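Local coordinates for spore coat polysaccharide biosynthesis protein spsE (Bacillus subtilis, PDB 1VLI) that probably acts as a sialic acid synthase-like enzyme, making an N-acylneuraminate-type sugar acid for the spore coat polysaccharide, at residues 146-151 against 173-178; 166-171 against 313-318; 150-155 against 351-356. All blocks are in the same frame, centred on the assembly; numbering follows the deposited sequence.

Contact 1: residues 146-151 against 173-178; sequences NHLPLL and VHEAWR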
ATOM      1  N   ASN A 146       5.449   8.747   0.937  1.00 53.02           N
ATOM      2  CA  ASN A 146       6.285   9.836   1.445  1.00 53.40           C
ATOM      3  C   ASN A 146       5.943  10.167   2.883  1.00 53.00           C
ATOM      4  O   ASN A 146       6.359  11.203   3.391  1.00 56.11           O
ATOM      5  CB  ASN A 146       6.173  11.090   0.540  1.00 50.96           C
ATOM      6  CG  ASN A 146       4.828  11.793   0.679  1.00 59.97           C
ATOM      7  OD1 ASN A 146       3.840  11.176   1.107  1.00 51.13           O
ATOM      8  ND2 ASN A 146       4.774  13.091   0.316  1.00 52.77           N
ATOM      9  N   HIS A 147       5.205   9.282   3.552  1.00 51.83           N
ATOM     10  CA  HIS A 147       4.908   9.481   4.951  1.00 54.59           C
ATOM     11  C   HIS A 147       6.074   8.915   5.718  1.00 57.47           C
ATOM     12  O   HIS A 147       5.996   7.821   6.338  1.00 62.19           O
ATOM     13  CB  HIS A 147       3.620   8.765   5.347  1.00 56.56           C
ATOM     14  CG  HIS A 147       3.088   9.176   6.676  1.00 54.24           C
ATOM     15  ND1 HIS A 147       3.878   9.736   7.661  1.00 56.68           N
ATOM     16  CD2 HIS A 147       1.835   9.119   7.185  1.00 48.92           C
ATOM     17  CE1 HIS A 147       3.135  10.004   8.719  1.00 54.19           C
ATOM     18  NE2 HIS A 147       1.893   9.629   8.461  1.00 51.45           N
ATOM     19  N   LEU A 148       7.153   9.679   5.695  1.00 55.17           N
ATOM     20  CA  LEU A 148       8.433   9.238   6.222  1.00 54.19           C
ATOM     21  C   LEU A 148       8.400   8.961   7.729  1.00 54.58           C
ATOM     22  O   LEU A 148       8.963   7.959   8.163  1.00 55.73           O
ATOM     23  CB  LEU A 148       9.561  10.206   5.825  1.00 52.42           C
ATOM     24  CG  LEU A 148       9.782  10.502   4.320  1.00 45.91           C
ATOM     25  CD1 LEU A 148      11.137  11.143   4.188  1.00 52.25           C
ATOM     26  CD2 LEU A 148       9.701   9.259   3.369  1.00 44.97           C
ATOM     27  N   PRO A 149       7.750   9.798   8.536  1.00 55.37           N
ATOM     28  CA  PRO A 149       7.601   9.462   9.967  1.00 56.73           C
ATOM     29  C   PRO A 149       6.864   8.124  10.165  1.00 58.73           C
ATOM     30  O   PRO A 149       7.276   7.314  11.002  1.00 60.94           O
ATOM     31  CB  PRO A 149       6.834  10.660  10.532  1.00 55.09           C
ATOM     32  CG  PRO A 149       7.174  11.817   9.543  1.00 55.41           C
ATOM     33  CD  PRO A 149       7.135  11.106   8.224  1.00 56.76           C
ATOM     34  N   LEU A 150       5.833   7.868   9.359  1.00 57.23           N
ATOM     35  CA  LEU A 150       5.175   6.569   9.381  1.00 55.41           C
ATOM     36  C   LEU A 150       6.102   5.440   8.950  1.00 57.09           C
ATOM     37  O   LEU A 150       6.117   4.383   9.589  1.00 63.83           O
ATOM     38  CB  LEU A 150       3.902   6.557   8.535  1.00 51.77           C
ATOM     39  CG  LEU A 150       3.224   5.181   8.391  1.00 60.57           C
ATOM     40  CD1 LEU A 150       2.657   4.622   9.775  1.00 47.10           C
ATOM     41  CD2 LEU A 150       2.164   5.192   7.318  1.00 55.41           C
ATOM     42  N   LEU A 151       6.880   5.635   7.885  1.00 56.90           N
ATOM     43  CA  LEU A 151       7.748   4.555   7.420  1.00 54.66           C
ATOM     44  C   LEU A 151       8.777   4.200   8.489  1.00 54.72           C
ATOM     45  O   LEU A 151       9.124   3.052   8.647  1.00 56.84           O
ATOM     46  CB  LEU A 151       8.439   4.901   6.079  1.00 52.07           C
ATOM     47  CG  LEU A 151       7.517   5.153   4.884  1.00 59.20           C
ATOM     48  CD1 LEU A 151       8.325   5.647   3.681  1.00 49.16           C
ATOM     49  CD2 LEU A 151       6.656   3.920   4.496  1.00 57.42           C
ATOM     50  N   VAL A 173      10.797   6.415  -4.514  1.00 53.99           N
ATOM     51  CA  VAL A 173      10.960   5.003  -4.221  1.00 53.33           C
ATOM     52  C   VAL A 173      12.235   4.860  -3.378  1.00 57.39           C
ATOM     53  O   VAL A 173      12.248   4.205  -2.309  1.00 57.26           O
ATOM     54  CB  VAL A 173      10.975   4.195  -5.500  1.00 51.00           C
ATOM     55  CG1 VAL A 173      11.266   2.776  -5.244  1.00 41.75           C
ATOM     56  CG2 VAL A 173       9.639   4.271  -6.167  1.00 48.72           C
ATOM     57  N   HIS A 174      13.266   5.578  -3.803  1.00 56.80           N
ATOM     58  CA  HIS A 174      14.542   5.565  -3.115  1.00 58.01           C
ATOM     59  C   HIS A 174      14.490   6.093  -1.691  1.00 59.29           C
ATOM     60  O   HIS A 174      15.103   5.507  -0.795  1.00 61.57           O
ATOM     61  CB  HIS A 174      15.555   6.355  -3.916  1.00 57.52           C
ATOM     62  CG  HIS A 174      16.913   6.381  -3.301  1.00 57.43           C
ATOM     63  ND1 HIS A 174      17.749   5.288  -3.305  1.00 61.88           N
ATOM     64  CD2 HIS A 174      17.599   7.378  -2.700  1.00 62.23           C
ATOM     65  CE1 HIS A 174      18.886   5.603  -2.713  1.00 65.15           C
ATOM     66  NE2 HIS A 174      18.824   6.868  -2.346  1.00 66.11           N
ATOM     67  N   GLU A 175      13.751   7.185  -1.490  1.00 58.36           N
ATOM     68  CA  GLU A 175      13.686   7.864  -0.217  1.00 57.31           C
ATOM     69  C   GLU A 175      12.906   7.022   0.779  1.00 57.73           C
ATOM     70  O   GLU A 175      13.242   6.974   1.965  1.00 59.86           O
ATOM     71  CB  GLU A 175      13.053   9.253  -0.363  1.00 54.13           C
ATOM     72  CG  GLU A 175      13.129  10.103   0.894  1.00 51.87           C
ATOM     73  CD  GLU A 175      12.782  11.565   0.662  1.00 59.39           C
ATOM     74  OE1 GLU A 175      12.175  11.856  -0.383  1.00 62.85           O
ATOM     75  OE2 GLU A 175      13.118  12.427   1.517  1.00 53.32           O
ATOM     76  N   ALA A 176      11.855   6.378   0.291  1.00 57.31           N
ATOM     77  CA  ALA A 176      11.045   5.472   1.104  1.00 54.04           C
ATOM     78  C   ALA A 176      11.887   4.273   1.520  1.00 58.15           C
ATOM     79  O   ALA A 176      11.834   3.826   2.691  1.00 58.00           O
ATOM     80  CB  ALA A 176       9.830   5.029   0.335  1.00 48.88           C
ATOM     81  N   TRP A 177      12.673   3.773   0.563  1.00 57.85           N
ATOM     82  CA  TRP A 177      13.552   2.632   0.777  1.00 58.85           C
ATOM     83  C   TRP A 177      14.620   2.915   1.836  1.00 61.69           C
ATOM     84  O   TRP A 177      14.723   2.172   2.845  1.00 62.61           O
ATOM     85  CB  TRP A 177      14.188   2.213  -0.536  1.00 56.54           C
ATOM     86  CG  TRP A 177      15.139   1.031  -0.433  1.00 59.35           C
ATOM     87  CD1 TRP A 177      14.814  -0.319  -0.391  1.00 61.65           C
ATOM     88  CD2 TRP A 177      16.559   1.094  -0.370  1.00 56.38           C
ATOM     89  NE1 TRP A 177      15.954  -1.081  -0.292  1.00 62.54           N
ATOM     90  CE2 TRP A 177      17.041  -0.240  -0.292  1.00 61.59           C
ATOM     91  CE3 TRP A 177      17.486   2.148  -0.391  1.00 60.02           C
ATOM     92  CZ2 TRP A 177      18.396  -0.538  -0.214  1.00 63.19           C
ATOM     93  CZ3 TRP A 177      18.826   1.859  -0.304  1.00 63.08           C
ATOM     94  CH2 TRP A 177      19.280   0.525  -0.225  1.00 67.78           C
ATOM     95  N   ARG A 178      15.385   3.988   1.611  1.00 59.66           N
ATOM     96  CA  ARG A 178      16.408   4.463   2.541  1.00 61.66           C
ATOM     97  C   ARG A 178      15.913   4.680   3.950  1.00 59.26           C
ATOM     98  O   ARG A 178      16.645   4.444   4.898  1.00 60.56           O
ATOM     99  CB  ARG A 178      16.993   5.795   2.070  1.00 59.61           C
ATOM    100  CG  ARG A 178      18.126   5.620   1.095  1.00 80.65           C
ATOM    101  CD  ARG A 178      18.972   6.872   0.905  1.00 99.03           C
ATOM    102  NE  ARG A 178      20.095   6.913   1.838  1.00111.07           N
ATOM    103  CZ  ARG A 178      21.116   7.758   1.752  1.00116.34           C
ATOM    104  NH1 ARG A 178      21.174   8.648   0.767  1.00120.53           N
ATOM    105  NH2 ARG A 178      22.090   7.712   2.652  1.00119.47           N
TER
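L151 and A176 meet in a small apolar contact between two successive outer helices of the TIM barrel, 148-155 and 170-181, and L148 and E175 widen it on one flank. The methyl CD1 of L151 comes within 3.7 Å of CB of A176 and within 3.8 Å of CA of A176, lying against side chain and backbone of the second helix together. CG of L151 is anti to its own carbonyl carbon (chi1 -61°), which sends the branched end across the interface. Alanine suits the position facing it, because a lone methyl lets a leucine come down close to the helix. L148 and E175 cross at about a right angle, and CD1 of L148 lies 3.6 Å from OE2 of E175. That is van der Waals contact; the charge of this carboxylate is met instead by R350, in a salt bridge to OE2. CD1 of L148 thus packs along the end of the E175 chain, touching CG of E175 (4.0 Å) as well as the carboxylate. T179, one turn beyond E175, continues the same helix surface under both leucines. Behind helix 170-181, V173 and W177 rest on strand 188-193, while L151 also touches I140 of strand 138-140.

Contact 2: residues 166-171 against 313-318; sequences AGAEIS and FAYRGI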
ATOM      1  N   ALA A 166       2.330   3.731  -6.919  1.00 56.29           N
ATOM      2  CA  ALA A 166       1.539   4.374  -7.975  1.00 57.37           C
ATOM      3  C   ALA A 166       1.894   5.840  -8.064  1.00 60.51           C
ATOM      4  O   ALA A 166       1.928   6.549  -7.042  1.00 61.35           O
ATOM      5  CB  ALA A 166       0.059   4.224  -7.744  1.00 55.29           C
ATOM      6  N   GLY A 167       2.172   6.294  -9.283  1.00 60.93           N
ATOM      7  CA  GLY A 167       2.459   7.717  -9.532  1.00 62.88           C
ATOM      8  C   GLY A 167       3.787   8.261  -9.010  1.00 63.27           C
ATOM      9  O   GLY A 167       3.995   9.477  -9.017  1.00 66.31           O
ATOM     10  N   ALA A 168       4.683   7.363  -8.582  1.00 61.87           N
ATOM     11  CA  ALA A 168       5.933   7.735  -7.929  1.00 60.75           C
ATOM     12  C   ALA A 168       7.001   7.864  -8.986  1.00 61.79           C
ATOM     13  O   ALA A 168       6.896   7.268 -10.050  1.00 63.29           O
ATOM     14  CB  ALA A 168       6.344   6.686  -6.905  1.00 58.17           C
ATOM     15  N   GLU A 169       8.024   8.650  -8.691  1.00 59.76           N
ATOM     16  CA  GLU A 169       9.223   8.623  -9.489  1.00 59.07           C
ATOM     17  C   GLU A 169      10.294   7.905  -8.694  1.00 59.07           C
ATOM     18  O   GLU A 169      10.067   7.510  -7.537  1.00 59.80           O
ATOM     19  CB  GLU A 169       9.612  10.032  -9.863  1.00 59.80           C
ATOM     20  CG  GLU A 169       8.503  10.657 -10.671  1.00 66.78           C
ATOM     21  CD  GLU A 169       9.007  11.736 -11.579  1.00 81.26           C
ATOM     22  OE1 GLU A 169       9.641  12.689 -11.084  1.00 88.84           O
ATOM     23  OE2 GLU A 169       8.766  11.618 -12.789  1.00 85.49           O
ATOM     24  N   ILE A 170      11.449   7.705  -9.315  1.00 58.16           N
ATOM     25  CA  ILE A 170      12.496   6.865  -8.736  1.00 60.17           C
ATOM     26  C   ILE A 170      13.030   7.404  -7.384  1.00 61.02           C
ATOM     27  O   ILE A 170      13.334   6.638  -6.451  1.00 61.54           O
ATOM     28  CB  ILE A 170      13.585   6.534  -9.813  1.00 62.15           C
ATOM     29  CG1 ILE A 170      14.545   5.436  -9.354  1.00 65.62           C
ATOM     30  CG2 ILE A 170      14.341   7.782 -10.292  1.00 63.38           C
ATOM     31  CD1 ILE A 170      13.959   4.072  -9.354  1.00 50.89           C
ATOM     32  N   SER A 171      13.059   8.723  -7.257  1.00 59.27           N
ATOM     33  CA  SER A 171      13.547   9.346  -6.055  1.00 59.37           C
ATOM     34  C   SER A 171      12.615   9.123  -4.866  1.00 57.11           C
ATOM     35  O   SER A 171      13.090   8.984  -3.744  1.00 54.81           O
ATOM     36  CB  SER A 171      13.775  10.828  -6.304  1.00 58.14           C
ATOM     37  OG  SER A 171      12.656  11.351  -6.982  1.00 65.99           O
ATOM     38  N   PHE A 313      -0.566  16.326  -5.926  1.00 97.94           N
ATOM     39  CA  PHE A 313      -1.887  16.583  -5.330  1.00 94.55           C
ATOM     40  C   PHE A 313      -2.471  15.452  -4.453  1.00 89.89           C
ATOM     41  O   PHE A 313      -3.511  15.665  -3.817  1.00 89.50           O
ATOM     42  CB  PHE A 313      -2.917  17.041  -6.401  1.00 96.49           C
ATOM     43  CG  PHE A 313      -3.598  15.902  -7.172  1.00103.26           C
ATOM     44  CD1 PHE A 313      -4.737  15.256  -6.657  1.00108.89           C
ATOM     45  CD2 PHE A 313      -3.125  15.505  -8.433  1.00108.45           C
ATOM     46  CE1 PHE A 313      -5.372  14.202  -7.368  1.00109.88           C
ATOM     47  CE2 PHE A 313      -3.758  14.458  -9.155  1.00108.33           C
ATOM     48  CZ  PHE A 313      -4.883  13.809  -8.618  1.00105.47           C
ATOM     49  N   ALA A 314      -1.830  14.273  -4.415  1.00 83.44           N
ATOM     50  CA  ALA A 314      -2.391  13.126  -3.671  1.00 77.69           C
ATOM     51  C   ALA A 314      -1.519  12.458  -2.587  1.00 73.67           C
ATOM     52  O   ALA A 314      -2.081  11.852  -1.652  1.00 72.30           O
ATOM     53  CB  ALA A 314      -2.965  12.068  -4.631  1.00 78.83           C
ATOM     54  N   TYR A 315      -0.185  12.559  -2.697  1.00 67.01           N
ATOM     55  CA  TYR A 315       0.710  12.152  -1.604  1.00 61.68           C
ATOM     56  C   TYR A 315       0.494  13.019  -0.375  1.00 60.20           C
ATOM     57  O   TYR A 315      -0.184  14.042  -0.454  1.00 58.06           O
ATOM     58  CB  TYR A 315       2.160  12.266  -2.006  1.00 61.07           C
ATOM     59  CG  TYR A 315       2.574  11.266  -3.024  1.00 65.05           C
ATOM     60  CD1 TYR A 315       1.682  10.273  -3.459  1.00 63.71           C
ATOM     61  CD2 TYR A 315       3.868  11.278  -3.552  1.00 63.18           C
ATOM     62  CE1 TYR A 315       2.061   9.328  -4.426  1.00 67.39           C
ATOM     63  CE2 TYR A 315       4.259  10.315  -4.531  1.00 63.28           C
ATOM     64  CZ  TYR A 315       3.345   9.366  -4.953  1.00 59.23           C
ATOM     65  OH  TYR A 315       3.697   8.425  -5.874  1.00 70.76           O
ATOM     66  N   ARG A 316       1.084  12.632   0.754  1.00 57.12           N
ATOM     67  CA  ARG A 316       0.891  13.395   1.989  1.00 55.88           C
ATOM     68  C   ARG A 316       1.720  14.683   2.023  1.00 56.89           C
ATOM     69  O   ARG A 316       2.699  14.834   1.270  1.00 60.17           O
ATOM     70  CB  ARG A 316       1.195  12.533   3.216  1.00 55.38           C
ATOM     71  CG  ARG A 316       0.376  11.233   3.298  1.00 54.46           C
ATOM     72  CD  ARG A 316      -0.104  10.909   4.711  1.00 49.93           C
ATOM     73  NE  ARG A 316      -1.108   9.857   4.700  1.00 57.23           N
ATOM     74  CZ  ARG A 316      -1.872   9.516   5.746  1.00 56.80           C
ATOM     75  NH1 ARG A 316      -1.788  10.138   6.914  1.00 40.79           N
ATOM     76  NH2 ARG A 316      -2.765   8.569   5.610  1.00 47.90           N
ATOM     77  N   GLY A 317       1.309  15.613   2.881  1.00 54.71           N
ATOM     78  CA  GLY A 317       2.089  16.782   3.208  1.00 53.79           C
ATOM     79  C   GLY A 317       1.805  17.205   4.632  1.00 56.79           C
ATOM     80  O   GLY A 317       1.033  16.547   5.355  1.00 57.58           O
ATOM     81  N   ILE A 318       2.406  18.322   5.041  1.00 56.30           N
ATOM     82  CA  ILE A 318       2.249  18.780   6.397  1.00 55.47           C
ATOM     83  C   ILE A 318       1.149  19.831   6.486  1.00 56.34           C
ATOM     84  O   ILE A 318       1.204  20.860   5.793  1.00 55.06           O
ATOM     85  CB  ILE A 318       3.581  19.324   6.919  1.00 55.72           C
ATOM     86  CG1 ILE A 318       4.646  18.233   6.878  1.00 48.95           C
ATOM     87  CG2 ILE A 318       3.394  19.820   8.321  1.00 44.15           C
ATOM     88  CD1 ILE A 318       5.990  18.698   7.307  1.00 50.67           C
TER
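Y315 points its ring end-on at the loop 166-168, and the phenol oxygen does nearly all the touching. Its CG stands anti to the carbonyl carbon (chi1 -69°), which directs the ring away from its own backbone toward the loop. OH of Y315 donates a hydrogen bond of 2.8 Å to O of A166. The acceptor lies at the ring edge, close to the ring plane, whereas seen from the carbonyl the donor is tilted 30° out of plane, with a C=O...donor angle of 137°. The loop curls round the hydroxyl: C of G167 is 3.1 Å from OH of Y315, and CB of A168 is 3.3 Å from the same oxygen. Small residues fit here, since the tyrosine reaches the backbone itself; G167 also has a positive phi, which glycine adopts easily. A phenylalanine here would probably leave the buried O of A166 without its hydroxyl partner and the loop less firmly tied to the ring. The backbone on both sides is held as well: N of A166 is hydrogen-bonded to OG of S142, and O of Y315 to NE2 of Q345. The side chain of A166 lies about 9 Å from the bound zinc ion. The contact joins the loop after barrel strand 161-164 to the entry of the SAF domain, a two-domain layout known from the NeuB family.

Contact 3: residues 150-155 against 351-356; sequences LLKYVA and FFELLT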
ATOM      1  N   LEU A 150       5.833   7.868   9.359  1.00 57.23           N
ATOM      2  CA  LEU A 150       5.175   6.569   9.381  1.00 55.41           C
ATOM      3  C   LEU A 150       6.102   5.440   8.950  1.00 57.09           C
ATOM      4  O   LEU A 150       6.117   4.383   9.589  1.00 63.83           O
ATOM      5  CB  LEU A 150       3.902   6.557   8.535  1.00 51.77           C
ATOM      6  CG  LEU A 150       3.224   5.181   8.391  1.00 60.57           C
ATOM      7  CD1 LEU A 150       2.657   4.622   9.775  1.00 47.10           C
ATOM      8  CD2 LEU A 150       2.164   5.192   7.318  1.00 55.41           C
ATOM      9  N   LEU A 151       6.880   5.635   7.885  1.00 56.90           N
ATOM     10  CA  LEU A 151       7.748   4.555   7.420  1.00 54.66           C
ATOM     11  C   LEU A 151       8.777   4.200   8.489  1.00 54.72           C
ATOM     12  O   LEU A 151       9.124   3.052   8.647  1.00 56.84           O
ATOM     13  CB  LEU A 151       8.439   4.901   6.079  1.00 52.07           C
ATOM     14  CG  LEU A 151       7.517   5.153   4.884  1.00 59.20           C
ATOM     15  CD1 LEU A 151       8.325   5.647   3.681  1.00 49.16           C
ATOM     16  CD2 LEU A 151       6.656   3.920   4.496  1.00 57.42           C
ATOM     17  N   LYS A 152       9.274   5.209   9.200  1.00 57.96           N
ATOM     18  CA  LYS A 152      10.269   5.058  10.254  1.00 59.68           C
ATOM     19  C   LYS A 152       9.643   4.318  11.436  1.00 60.15           C
ATOM     20  O   LYS A 152      10.255   3.451  12.048  1.00 63.10           O
ATOM     21  CB  LYS A 152      10.702   6.458  10.675  1.00 57.73           C
ATOM     22  CG  LYS A 152      12.023   6.574  11.399  1.00 65.13           C
ATOM     23  CD  LYS A 152      12.202   7.998  11.961  1.00 67.00           C
ATOM     24  CE  LYS A 152      13.639   8.278  12.453  1.00 87.32           C
ATOM     25  NZ  LYS A 152      14.224   9.567  11.919  1.00 88.96           N
ATOM     26  N   TYR A 153       8.409   4.675  11.750  1.00 59.85           N
ATOM     27  CA  TYR A 153       7.731   4.166  12.927  1.00 60.23           C
ATOM     28  C   TYR A 153       7.468   2.680  12.774  1.00 61.17           C
ATOM     29  O   TYR A 153       7.747   1.901  13.677  1.00 61.40           O
ATOM     30  CB  TYR A 153       6.413   4.895  13.080  1.00 58.59           C
ATOM     31  CG  TYR A 153       5.653   4.586  14.326  1.00 58.82           C
ATOM     32  CD1 TYR A 153       4.764   3.513  14.374  1.00 58.58           C
ATOM     33  CD2 TYR A 153       5.779   5.382  15.444  1.00 59.75           C
ATOM     34  CE1 TYR A 153       4.035   3.236  15.495  1.00 52.35           C
ATOM     35  CE2 TYR A 153       5.052   5.113  16.584  1.00 66.69           C
ATOM     36  CZ  TYR A 153       4.176   4.036  16.608  1.00 66.85           C
ATOM     37  OH  TYR A 153       3.432   3.777  17.749  1.00 62.29           O
ATOM     38  N   VAL A 154       6.958   2.294  11.613  1.00 61.80           N
ATOM     39  CA  VAL A 154       6.693   0.903  11.342  1.00 60.14           C
ATOM     40  C   VAL A 154       7.995   0.103  11.122  1.00 60.82           C
ATOM     41  O   VAL A 154       8.117  -1.030  11.592  1.00 60.65           O
ATOM     42  CB  VAL A 154       5.754   0.757  10.148  1.00 60.97           C
ATOM     43  CG1 VAL A 154       5.446  -0.692   9.927  1.00 60.47           C
ATOM     44  CG2 VAL A 154       4.468   1.514  10.394  1.00 58.36           C
ATOM     45  N   ALA A 155       8.965   0.680  10.410  1.00 58.57           N
ATOM     46  CA  ALA A 155      10.241  -0.018  10.208  1.00 58.31           C
ATOM     47  C   ALA A 155      10.816  -0.554  11.542  1.00 59.07           C
ATOM     48  O   ALA A 155      11.415  -1.621  11.572  1.00 60.23           O
ATOM     49  CB  ALA A 155      11.236   0.871   9.522  1.00 52.36           C
ATOM     50  N   PHE A 351      10.138  17.085   6.422  1.00 50.31           N
ATOM     51  CA  PHE A 351      10.440  18.177   7.344  1.00 51.59           C
ATOM     52  C   PHE A 351       9.673  18.108   8.640  1.00 52.32           C
ATOM     53  O   PHE A 351       9.798  19.000   9.458  1.00 56.01           O
ATOM     54  CB  PHE A 351      10.227  19.544   6.675  1.00 50.85           C
ATOM     55  CG  PHE A 351      10.996  19.709   5.364  1.00 58.93           C
ATOM     56  CD1 PHE A 351      12.370  20.015   5.364  1.00 49.90           C
ATOM     57  CD2 PHE A 351      10.350  19.548   4.144  1.00 54.05           C
ATOM     58  CE1 PHE A 351      13.060  20.199   4.178  1.00 53.82           C
ATOM     59  CE2 PHE A 351      11.031  19.736   2.954  1.00 53.24           C
ATOM     60  CZ  PHE A 351      12.399  20.051   2.972  1.00 50.74           C
ATOM     61  N   PHE A 352       8.921  17.040   8.872  1.00 53.07           N
ATOM     62  CA  PHE A 352       8.037  17.014  10.021  1.00 53.39           C
ATOM     63  C   PHE A 352       8.822  16.992  11.345  1.00 53.80           C
ATOM     64  O   PHE A 352       8.543  17.799  12.258  1.00 52.89           O
ATOM     65  CB  PHE A 352       7.038  15.859   9.909  1.00 54.64           C
ATOM     66  CG  PHE A 352       6.013  15.851  11.007  1.00 58.44           C
ATOM     67  CD1 PHE A 352       4.879  16.664  10.929  1.00 57.94           C
ATOM     68  CD2 PHE A 352       6.180  15.038  12.118  1.00 54.87           C
ATOM     69  CE1 PHE A 352       3.927  16.668  11.939  1.00 55.50           C
ATOM     70  CE2 PHE A 352       5.239  15.036  13.134  1.00 61.25           C
ATOM     71  CZ  PHE A 352       4.105  15.854  13.044  1.00 59.59           C
ATOM     72  N   GLU A 353       9.811  16.100  11.443  1.00 54.69           N
ATOM     73  CA  GLU A 353      10.702  16.062  12.609  1.00 58.31           C
ATOM     74  C   GLU A 353      11.333  17.412  12.917  1.00 57.98           C
ATOM     75  O   GLU A 353      11.256  17.895  14.046  1.00 62.54           O
ATOM     76  CB  GLU A 353      11.774  14.992  12.427  1.00 59.64           C
ATOM     77  CG  GLU A 353      11.443  13.691  13.135  1.00 67.95           C
ATOM     78  CD  GLU A 353      12.037  12.480  12.429  1.00 84.32           C
ATOM     79  OE1 GLU A 353      13.225  12.553  12.042  1.00 88.49           O
ATOM     80  OE2 GLU A 353      11.313  11.459  12.258  1.00 86.40           O
ATOM     81  N   LEU A 354      11.926  18.031  11.901  1.00 57.04           N
ATOM     82  CA  LEU A 354      12.566  19.338  12.005  1.00 55.04           C
ATOM     83  C   LEU A 354      11.639  20.390  12.601  1.00 54.35           C
ATOM     84  O   LEU A 354      11.997  21.088  13.564  1.00 53.14           O
ATOM     85  CB  LEU A 354      13.016  19.782  10.614  1.00 56.40           C
ATOM     86  CG  LEU A 354      13.794  21.075  10.444  1.00 58.16           C
ATOM     87  CD1 LEU A 354      15.172  20.903  11.023  1.00 67.46           C
ATOM     88  CD2 LEU A 354      13.912  21.368   8.953  1.00 55.80           C
ATOM     89  N   LEU A 355      10.441  20.519  12.039  1.00 53.14           N
ATOM     90  CA  LEU A 355       9.516  21.531  12.547  1.00 53.16           C
ATOM     91  C   LEU A 355       9.098  21.254  13.999  1.00 53.13           C
ATOM     92  O   LEU A 355       9.101  22.149  14.791  1.00 54.04           O
ATOM     93  CB  LEU A 355       8.286  21.630  11.645  1.00 53.93           C
ATOM     94  CG  LEU A 355       8.390  22.025  10.174  1.00 59.77           C
ATOM     95  CD1 LEU A 355       6.979  22.301   9.681  1.00 53.20           C
ATOM     96  CD2 LEU A 355       9.283  23.286   9.992  1.00 49.52           C
ATOM     97  N   THR A 356       8.761  20.012  14.345  1.00 54.78           N
ATOM     98  CA  THR A 356       8.360  19.688  15.725  1.00 54.95           C
ATOM     99  C   THR A 356       9.515  19.642  16.724  1.00 58.23           C
ATOM    100  O   THR A 356       9.296  19.366  17.894  1.00 63.21           O
ATOM    101  CB  THR A 356       7.556  18.382  15.780  1.00 52.48           C
ATOM    102  OG1 THR A 356       8.321  17.315  15.201  1.00 59.30           O
ATOM    103  CG2 THR A 356       6.334  18.490  14.873  1.00 45.87           C
TER
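K152 and E353 reach toward each other from opposite directions and form a salt bridge at the protein surface. The ammonium nitrogen NZ of K152 is shared unequally by the two carboxylate oxygens: it donates to OE1 of E353 at 3.2 Å and, weakly, to OE2 of E353 at 3.5 Å. OE1 is met on its syn side, with NZ 24° out of the carboxylate plane. The lysine runs out extended from its helix, CG anti to the backbone N (chi1 -160°), and bends only at its last torsion (chi4 130°). Its aliphatic part also takes part, CD of K152 lying 3.6 Å from OE2 of E353. Long, flexible chains suit this place, because the nearest CA atoms, those of K152 and E353, are 11.3 Å apart. The bridge links outer helix 148-155 of the TIM barrel with the short helix 352-356 of the SAF domain, two modules that the NeuB family combines in one chain. Within the helices the backbone is paired in the usual way: N of V154 donates to O of L150, and N of L355 to O of F351. OG1 of T356 lies 3.0 Å from O of F352 and 3.2 Å from O of E353. On the barrel side, OH of Y153 is hydrogen-bonded to OD1 of D128, and O of A155 accepts a bond from ND2 of N185.

In the fold
Contact 1 lies within the TIM barrel, whereas contacts 2 and 3 join the barrel to the SAF domain that follows it in the chain. Contacts 1 and 3 share helix 148-155 and are centred about 9 Å apart; contacts 1 and 2 share helix 170-181, with centres about 10 Å apart; the centres of contacts 2 and 3 are about 16 Å apart. Both segments of contact 2 fall between the two segments of contact 3 in sequence, and they alternate with those of contact 1. I318 packs on helix 352-356 within the SAF domain. Contacts 2 and 3, with a probable hydrogen bond from N146 to the backbone of R316, hold that domain against one side of the barrel.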